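Local coordinates for hypothetical UPF0204 protein AF0625 (Archaeoglobus fulgidus, PDB 1YQE) that probably hydrolyses D-aminoacyl-tRNAs to free tRNA and D-amino acids, as a zinc-dependent deacylase that guards against their toxic build-up, at residues I74-R79 with S146-P151; T51-R54 with H60-E63; M5-C10 with E63-Y68. All blocks are in the same frame, centred on the assembly; numbering follows the deposited sequence.

Contact 1. Residues I74-R79 with S146-P151; sequences ILFASR and SEISKP. With POP (pyrophosphate 2-), chain B.
Pro151 O takes the backbone N-H of Ile74 in a short, nearly straight bond, Ile74 N to Pro151 O being 2.9 Å with an N-H...O angle of 165°. The donor comes in almost head-on to the carbonyl, and this bond joins the end of the 146-151 loop to strand 73-81, one residue before strand 152-159 begins. Beside this bond the side chains meet in a small apolar patch round the Phe76 ring. Ile74 lays CG2 over the centre of the Phe76 ring, with CG2 3.6 Å above the ring plane, while Ile148 comes to the same ring at its edge. There Ile148 CD1 lies near the ring plane, 4.4 Å from Phe76 CZ, a loose apolar touch. One face and one edge of the phenyl group are thus met by two isoleucines, and the ring also stacks with Phe154.

Further along the strand the chain turns polar. Ser78 OG donates to Arg79 O at 2.8 Å, on a lone pair in the carbonyl plane. Arg79 CG sits between its backbone N and carbonyl carbon (chi1 58°), and the chain then runs extended to NE, which carries the guanidinium out to the pyrophosphate. Its NH1 donates to O1 of the ligand at 2.9 Å, with O1 at the guanidinium edge and in its plane; Trp164 adds a cation-pi contact.

Strand 73-81 runs between strands 6-11 and 152-159. Its pairing with the parallel strand 152-159 opens at the Ile74-Pro151 bond and continues through Phe76 to Ala153 and Tyr155, while helix 61-65 packs against Ile74 and Ile148.

Contact 2. Residues T51-R54 with H60-E63; sequences TKER and HIDE. With POP (pyrophosphate 2-), chain B.
Ile61 makes the contact with Thr51 and Glu53, and His60 precedes it at the N-cap of helix 61-65, its backbone bonded to Glu147. In Ile61 itself CG1 stands anti to the backbone N (chi1 -165°), and CD1 prolongs that extended branch toward the other segment. Thr51 answers with its methyl, tip to tip, CG2 lying 3.9 Å from Ile61 CD1. Glu53 instead slides past the isoleucine in the opposite direction, and its OE2 lies 4.1 Å from the same CD1; both approaches are plain van der Waals packing. Next comes Asp62, whose OD1 accepts the backbone N-H groups of Ser149 and Lys150. Glu63 closes the first turn with a weak bond from its N to His60 O, 3.1 Å long.

Across from the helix, Thr51 OG1 accepts Glu53 N at 3.2 Å and 169°, an ST turn that bends the chain as strand 47-51 ends. Arg54 follows this turn and, bent at chi2 (68°), places two donors on one ligand oxygen: NE at 3.1 Å and NH2 at 2.9 Å from pyrophosphate O2. A leucine at Arg54 would probably leave O2 without both of these donors and strip the pocket of one of its positive charges. With Arg79 and Ser81 N also bonded to the pyrophosphate, this is an anion-binding site at the C-terminal ends of parallel strands 47-51 and 73-81, in the interior of the mixed sheet.

Contact 3. Residues M5-C10 with E63-Y68; sequences MKLVVC and EKLAKY
Leu65 drops its CD1 methyl between Leu7 and Val9, the helix-on-sheet packing of a beta-alpha-beta crossover: strand 47-51 leads through helix 61-65 into strand 73-81, and strand 6-11 lies between the two in the sheet. Leu7 CD2 is 3.9 Å from Leu65 CD1, and Val9 CG2 is 4.0 Å from that same atom. The two strand residues are two positions apart and point toward the helix, so a single methyl bridges both, each pair meeting at a slant and held by apolar contact alone.

Torsions set up the meeting from both sides. In Leu65 CG stands anti to the carbonyl carbon (chi1 -73°), and Leu7 CG stands anti to the backbone N (chi1 173°), which brings Leu7 CD2 and Leu65 CD1 together where the two chains cross.

A second shell encloses this core. Leu65 also rests on Phe38, Leu40, Ala49 and Phe71, Leu7 on Tyr47, Ala49 and Ile69, and Val9 on Ile74 and Phe76, so neighbouring strands and the loop after the helix wall in the contact. The strand itself is fixed by backbone bonds from Leu7 to Glu73 and Leu75, and from Val8 to Tyr47. Past Leu65 the helix gives way to a loop, where Tyr68 N donates to Leu65 O at 3.0 Å, and there Lys67 CB lies over the centre of one face of the Tyr68 ring, 4.1 Å above its plane.

The three contacts form one compact cluster, their centres about 9 Å (1 and 2), about 10 Å (1 and 3) and about 9 Å (2 and 3) apart. Contacts 2 and 3 both end on helix 61-65 and share Glu63; both close before contact 1 opens on strand 73-81, the next element of the chain. Contacts 1 and 3 reach adjacent strands of the mixed sheet, joined by backbone hydrogen bonds, among them Ala77 N to Val9 O. Contact 2 meets the 146-151 loop through His60 and Asp62. One short helix thus ties sheet and loop together, while contacts 1 and 2 each send an arginine to the same pyrophosphate.

Contact 1. Residues I74-R79 with S146-P151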
# COMPACT_ATOMS: atom_id res chain seq x y z
N ILE A 74 -4.64 7.54 4.63
CA ILE A 74 -3.39 8.14 4.21
C ILE A 74 -2.79 7.41 3.01
O ILE A 74 -2.78 6.18 2.95
CB ILE A 74 -2.32 8.08 5.33
CG1 ILE A 74 -2.78 8.91 6.53
CG2 ILE A 74 -0.98 8.60 4.81
CD1 ILE A 74 -1.85 8.79 7.74
N LEU A 75 -2.32 8.19 2.04
CA LEU A 75 -1.64 7.64 0.89
C LEU A 75 -0.21 8.18 1.02
O LEU A 75 0.05 9.36 0.77
CB LEU A 75 -2.26 8.14 -0.43
CG LEU A 75 -3.63 7.59 -0.80
CD1 LEU A 75 -4.73 8.46 -0.21
CD2 LEU A 75 -3.77 7.56 -2.31
N PHE A 76 0.71 7.32 1.47
CA PHE A 76 2.10 7.73 1.62
C PHE A 76 2.74 7.74 0.25
O PHE A 76 2.67 6.75 -0.48
CB PHE A 76 2.88 6.75 2.50
CG PHE A 76 2.47 6.77 3.94
CD1 PHE A 76 1.69 5.75 4.47
CD2 PHE A 76 2.88 7.80 4.79
CE1 PHE A 76 1.33 5.74 5.82
CE2 PHE A 76 2.52 7.81 6.13
CZ PHE A 76 1.75 6.78 6.65
N ALA A 77 3.36 8.87 -0.11
CA ALA A 77 4.02 9.01 -1.40
C ALA A 77 5.51 8.98 -1.09
O ALA A 77 6.02 9.83 -0.36
CB ALA A 77 3.64 10.34 -2.04
N SER A 78 6.22 8.00 -1.64
CA SER A 78 7.63 7.87 -1.36
C SER A 78 8.41 7.18 -2.47
O SER A 78 7.84 6.64 -3.41
CB SER A 78 7.81 7.08 -0.06
OG SER A 78 9.12 6.54 0.05
N ARG A 79 9.73 7.21 -2.34
CA ARG A 79 10.58 6.56 -3.31
C ARG A 79 10.71 5.11 -2.86
O ARG A 79 10.38 4.76 -1.72
CB ARG A 79 11.96 7.21 -3.32
CG ARG A 79 12.65 7.18 -1.97
CD ARG A 79 14.02 7.84 -2.03
NE ARG A 79 14.59 8.06 -0.71
CZ ARG A 79 14.97 7.09 0.12
NH1 ARG A 79 14.84 5.82 -0.23
NH2 ARG A 79 15.46 7.40 1.31
N SER A 146 4.73 0.68 11.44
CA SER A 146 3.75 -0.34 11.77
C SER A 146 2.61 0.22 12.61
O SER A 146 1.50 -0.31 12.59
CB SER A 146 4.41 -1.49 12.53
OG SER A 146 4.97 -1.03 13.74
N GLU A 147 2.89 1.29 13.34
CA GLU A 147 1.89 1.88 14.22
C GLU A 147 1.03 2.95 13.55
O GLU A 147 1.12 4.13 13.87
CB GLU A 147 2.57 2.45 15.46
CG GLU A 147 3.58 1.49 16.09
CD GLU A 147 3.02 0.11 16.35
OE1 GLU A 147 2.08 -0.02 17.17
OE2 GLU A 147 3.51 -0.87 15.75
N ILE A 148 0.20 2.52 12.61
CA ILE A 148 -0.71 3.41 11.89
C ILE A 148 -2.09 2.78 11.99
O ILE A 148 -2.29 1.64 11.56
CB ILE A 148 -0.32 3.54 10.40
CG1 ILE A 148 1.11 4.07 10.26
CG2 ILE A 148 -1.30 4.47 9.69
CD1 ILE A 148 1.33 5.49 10.81
N SER A 149 -3.04 3.51 12.56
CA SER A 149 -4.41 3.02 12.74
C SER A 149 -5.33 3.42 11.61
O SER A 149 -6.32 2.74 11.33
CB SER A 149 -4.99 3.54 14.06
OG SER A 149 -4.32 2.96 15.16
N LYS A 150 -5.04 4.55 10.97
CA LYS A 150 -5.85 5.00 9.85
C LYS A 150 -5.51 4.11 8.66
O LYS A 150 -4.37 3.68 8.52
CB LYS A 150 -5.54 6.46 9.51
CG LYS A 150 -6.23 7.48 10.39
CD LYS A 150 -7.70 7.61 10.03
CE LYS A 150 -8.44 8.51 11.03
NZ LYS A 150 -7.82 9.85 11.12
N PRO A 151 -6.49 3.82 7.79
CA PRO A 151 -6.18 2.98 6.63
C PRO A 151 -5.05 3.65 5.84
O PRO A 151 -5.02 4.87 5.69
CB PRO A 151 -7.50 2.97 5.86
CG PRO A 151 -8.52 3.03 6.97
CD PRO A 151 -7.94 4.09 7.89
P1 POP B . 13.63 3.57 2.01
O1 POP B . 14.98 3.41 1.34
O2 POP B . 13.33 5.06 2.17
O3 POP B . 13.63 2.94 3.40
O POP B . 12.39 2.96 1.08
P2 POP B . 12.09 1.34 0.87
O4 POP B . 13.10 0.45 1.54
O5 POP B . 12.04 1.03 -0.59
O6 POP B . 10.60 1.17 1.48

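Contact 2. Residues T51-R54 with H60-E63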
# COMPACT_ATOMS: atom_id res chain seq x y z
N THR A 51 6.33 16.17 6.12
CA THR A 51 6.98 15.97 7.40
C THR A 51 8.48 15.80 7.17
O THR A 51 8.89 15.39 6.09
CB THR A 51 6.45 14.71 8.11
OG1 THR A 51 7.10 14.56 9.38
CG2 THR A 51 6.72 13.46 7.27
N LYS A 52 9.28 16.14 8.17
CA LYS A 52 10.72 16.01 8.05
C LYS A 52 11.16 14.62 8.49
O LYS A 52 12.33 14.26 8.37
CB LYS A 52 11.43 17.08 8.89
CG LYS A 52 11.31 18.50 8.33
CD LYS A 52 12.26 19.49 9.00
CE LYS A 52 11.83 19.81 10.42
NZ LYS A 52 10.53 20.54 10.45
N GLU A 53 10.22 13.84 8.98
CA GLU A 53 10.52 12.49 9.43
C GLU A 53 10.66 11.51 8.27
O GLU A 53 10.04 11.67 7.22
CB GLU A 53 9.41 11.97 10.34
CG GLU A 53 9.14 12.80 11.57
CD GLU A 53 8.00 12.22 12.39
OE1 GLU A 53 7.64 12.82 13.42
OE2 GLU A 53 7.46 11.17 11.99
N ARG A 54 11.49 10.50 8.48
CA ARG A 54 11.68 9.45 7.49
C ARG A 54 10.39 8.64 7.65
O ARG A 54 10.06 8.22 8.76
CB ARG A 54 12.90 8.60 7.86
CG ARG A 54 13.14 7.42 6.96
CD ARG A 54 13.57 7.84 5.57
NE ARG A 54 14.00 6.70 4.76
CZ ARG A 54 14.98 5.88 5.11
NH1 ARG A 54 15.64 6.07 6.24
NH2 ARG A 54 15.31 4.87 4.32
N HIS A 60 2.86 6.25 14.46
CA HIS A 60 1.90 7.17 15.08
C HIS A 60 1.77 8.52 14.40
O HIS A 60 1.17 9.45 14.96
CB HIS A 60 2.26 7.38 16.56
CG HIS A 60 2.21 6.13 17.38
ND1 HIS A 60 1.04 5.43 17.59
CD2 HIS A 60 3.18 5.44 18.01
CE1 HIS A 60 1.29 4.36 18.31
NE2 HIS A 60 2.59 4.34 18.58
N ILE A 61 2.29 8.66 13.18
CA ILE A 61 2.19 9.94 12.50
C ILE A 61 0.74 10.30 12.17
O ILE A 61 0.41 11.48 12.03
CB ILE A 61 3.04 9.97 11.22
CG1 ILE A 61 3.20 11.42 10.75
CG2 ILE A 61 2.40 9.10 10.14
CD1 ILE A 61 4.13 11.58 9.57
N ASP A 62 -0.12 9.30 12.06
CA ASP A 62 -1.53 9.57 11.76
C ASP A 62 -2.18 10.28 12.95
O ASP A 62 -3.00 11.18 12.76
CB ASP A 62 -2.29 8.28 11.44
CG ASP A 62 -2.13 7.21 12.50
OD1 ASP A 62 -3.02 6.34 12.61
OD2 ASP A 62 -1.10 7.22 13.22
N GLU A 63 -1.81 9.86 14.16
CA GLU A 63 -2.36 10.47 15.37
C GLU A 63 -1.89 11.92 15.48
O GLU A 63 -2.65 12.80 15.88
CB GLU A 63 -1.89 9.72 16.62
CG GLU A 63 -2.23 8.23 16.64
CD GLU A 63 -1.79 7.56 17.93
OE1 GLU A 63 -0.65 7.82 18.39
OE2 GLU A 63 -2.57 6.76 18.48
P1 POP B . 13.63 3.57 2.01
O1 POP B . 14.98 3.41 1.34
O2 POP B . 13.33 5.06 2.17
O3 POP B . 13.63 2.94 3.40
O POP B . 12.39 2.96 1.08
P2 POP B . 12.09 1.34 0.87
O4 POP B . 13.10 0.45 1.54
O5 POP B . 12.04 1.03 -0.59
O6 POP B . 10.60 1.17 1.48

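Contact 3. Residues M5-C10 with E63-Y68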
# COMPACT_ATOMS: atom_id res chain seq x y z
N MET A 5 -12.17 13.24 4.01
CA MET A 5 -11.13 13.54 3.04
C MET A 5 -9.91 12.64 3.17
O MET A 5 -9.63 12.09 4.23
CB MET A 5 -10.70 15.00 3.17
CG MET A 5 -11.86 15.96 3.04
SD MET A 5 -11.32 17.65 2.98
CE MET A 5 -11.26 17.91 1.22
N LYS A 6 -9.20 12.48 2.05
CA LYS A 6 -8.02 11.65 2.01
C LYS A 6 -6.77 12.50 2.15
O LYS A 6 -6.72 13.64 1.70
CB LYS A 6 -8.01 10.85 0.70
CG LYS A 6 -9.25 9.98 0.56
CD LYS A 6 -9.24 9.13 -0.70
CE LYS A 6 -10.43 8.18 -0.72
NZ LYS A 6 -11.72 8.90 -0.86
N LEU A 7 -5.74 11.94 2.79
CA LEU A 7 -4.50 12.66 3.03
C LEU A 7 -3.28 12.00 2.41
O LEU A 7 -3.01 10.82 2.65
CB LEU A 7 -4.28 12.78 4.55
CG LEU A 7 -2.94 13.34 5.05
CD1 LEU A 7 -2.77 14.77 4.58
CD2 LEU A 7 -2.92 13.28 6.58
N VAL A 8 -2.56 12.77 1.61
CA VAL A 8 -1.33 12.28 0.97
C VAL A 8 -0.19 12.78 1.85
O VAL A 8 -0.13 13.96 2.18
CB VAL A 8 -1.18 12.85 -0.45
CG1 VAL A 8 0.15 12.39 -1.06
CG2 VAL A 8 -2.34 12.37 -1.32
N VAL A 9 0.70 11.87 2.24
CA VAL A 9 1.82 12.22 3.11
C VAL A 9 3.15 11.95 2.43
O VAL A 9 3.36 10.88 1.86
CB VAL A 9 1.78 11.39 4.42
CG1 VAL A 9 3.03 11.64 5.24
CG2 VAL A 9 0.53 11.73 5.21
N CYS A 10 4.06 12.92 2.51
CA CYS A 10 5.39 12.78 1.92
C CYS A 10 6.47 13.31 2.85
O CYS A 10 6.19 14.01 3.83
CB CYS A 10 5.47 13.50 0.57
SG CYS A 10 5.23 15.29 0.64
N GLU A 63 -1.81 9.86 14.16
CA GLU A 63 -2.36 10.47 15.37
C GLU A 63 -1.89 11.92 15.48
O GLU A 63 -2.65 12.80 15.88
CB GLU A 63 -1.89 9.72 16.62
CG GLU A 63 -2.23 8.23 16.64
CD GLU A 63 -1.79 7.56 17.93
OE1 GLU A 63 -0.65 7.82 18.39
OE2 GLU A 63 -2.57 6.76 18.48
N LYS A 64 -0.62 12.15 15.13
CA LYS A 64 -0.04 13.49 15.18
C LYS A 64 -0.72 14.44 14.21
O LYS A 64 -1.05 15.58 14.56
CB LYS A 64 1.46 13.41 14.86
CG LYS A 64 2.25 12.55 15.82
CD LYS A 64 3.70 12.44 15.41
CE LYS A 64 4.48 11.58 16.40
NZ LYS A 64 5.91 11.48 16.04
N LEU A 65 -0.93 13.98 12.98
CA LEU A 65 -1.57 14.80 11.96
C LEU A 65 -3.05 15.03 12.24
O LEU A 65 -3.60 16.08 11.90
CB LEU A 65 -1.39 14.16 10.58
CG LEU A 65 0.02 14.25 9.99
CD1 LEU A 65 0.20 13.20 8.89
CD2 LEU A 65 0.25 15.65 9.44
N ALA A 66 -3.70 14.05 12.86
CA ALA A 66 -5.13 14.14 13.16
C ALA A 66 -5.48 15.24 14.16
O ALA A 66 -6.65 15.51 14.43
CB ALA A 66 -5.64 12.80 13.66
N LYS A 67 -4.45 15.87 14.73
CA LYS A 67 -4.68 16.95 15.67
C LYS A 67 -5.05 18.22 14.91
O LYS A 67 -5.77 19.07 15.43
CB LYS A 67 -3.41 17.19 16.49
CG LYS A 67 -3.47 18.40 17.42
CD LYS A 67 -2.14 18.61 18.13
CE LYS A 67 -2.09 19.94 18.86
NZ LYS A 67 -0.74 20.18 19.47
N TYR A 68 -4.58 18.32 13.67
CA TYR A 68 -4.83 19.51 12.87
C TYR A 68 -5.86 19.35 11.76
O TYR A 68 -6.43 20.35 11.30
CB TYR A 68 -3.51 20.00 12.27
CG TYR A 68 -2.37 20.01 13.27
CD1 TYR A 68 -1.40 19.01 13.25
CD2 TYR A 68 -2.27 21.01 14.23
CE1 TYR A 68 -0.34 19.02 14.17
CE2 TYR A 68 -1.23 21.03 15.15
CZ TYR A 68 -0.27 20.03 15.12
OH TYR A 68 0.77 20.06 16.02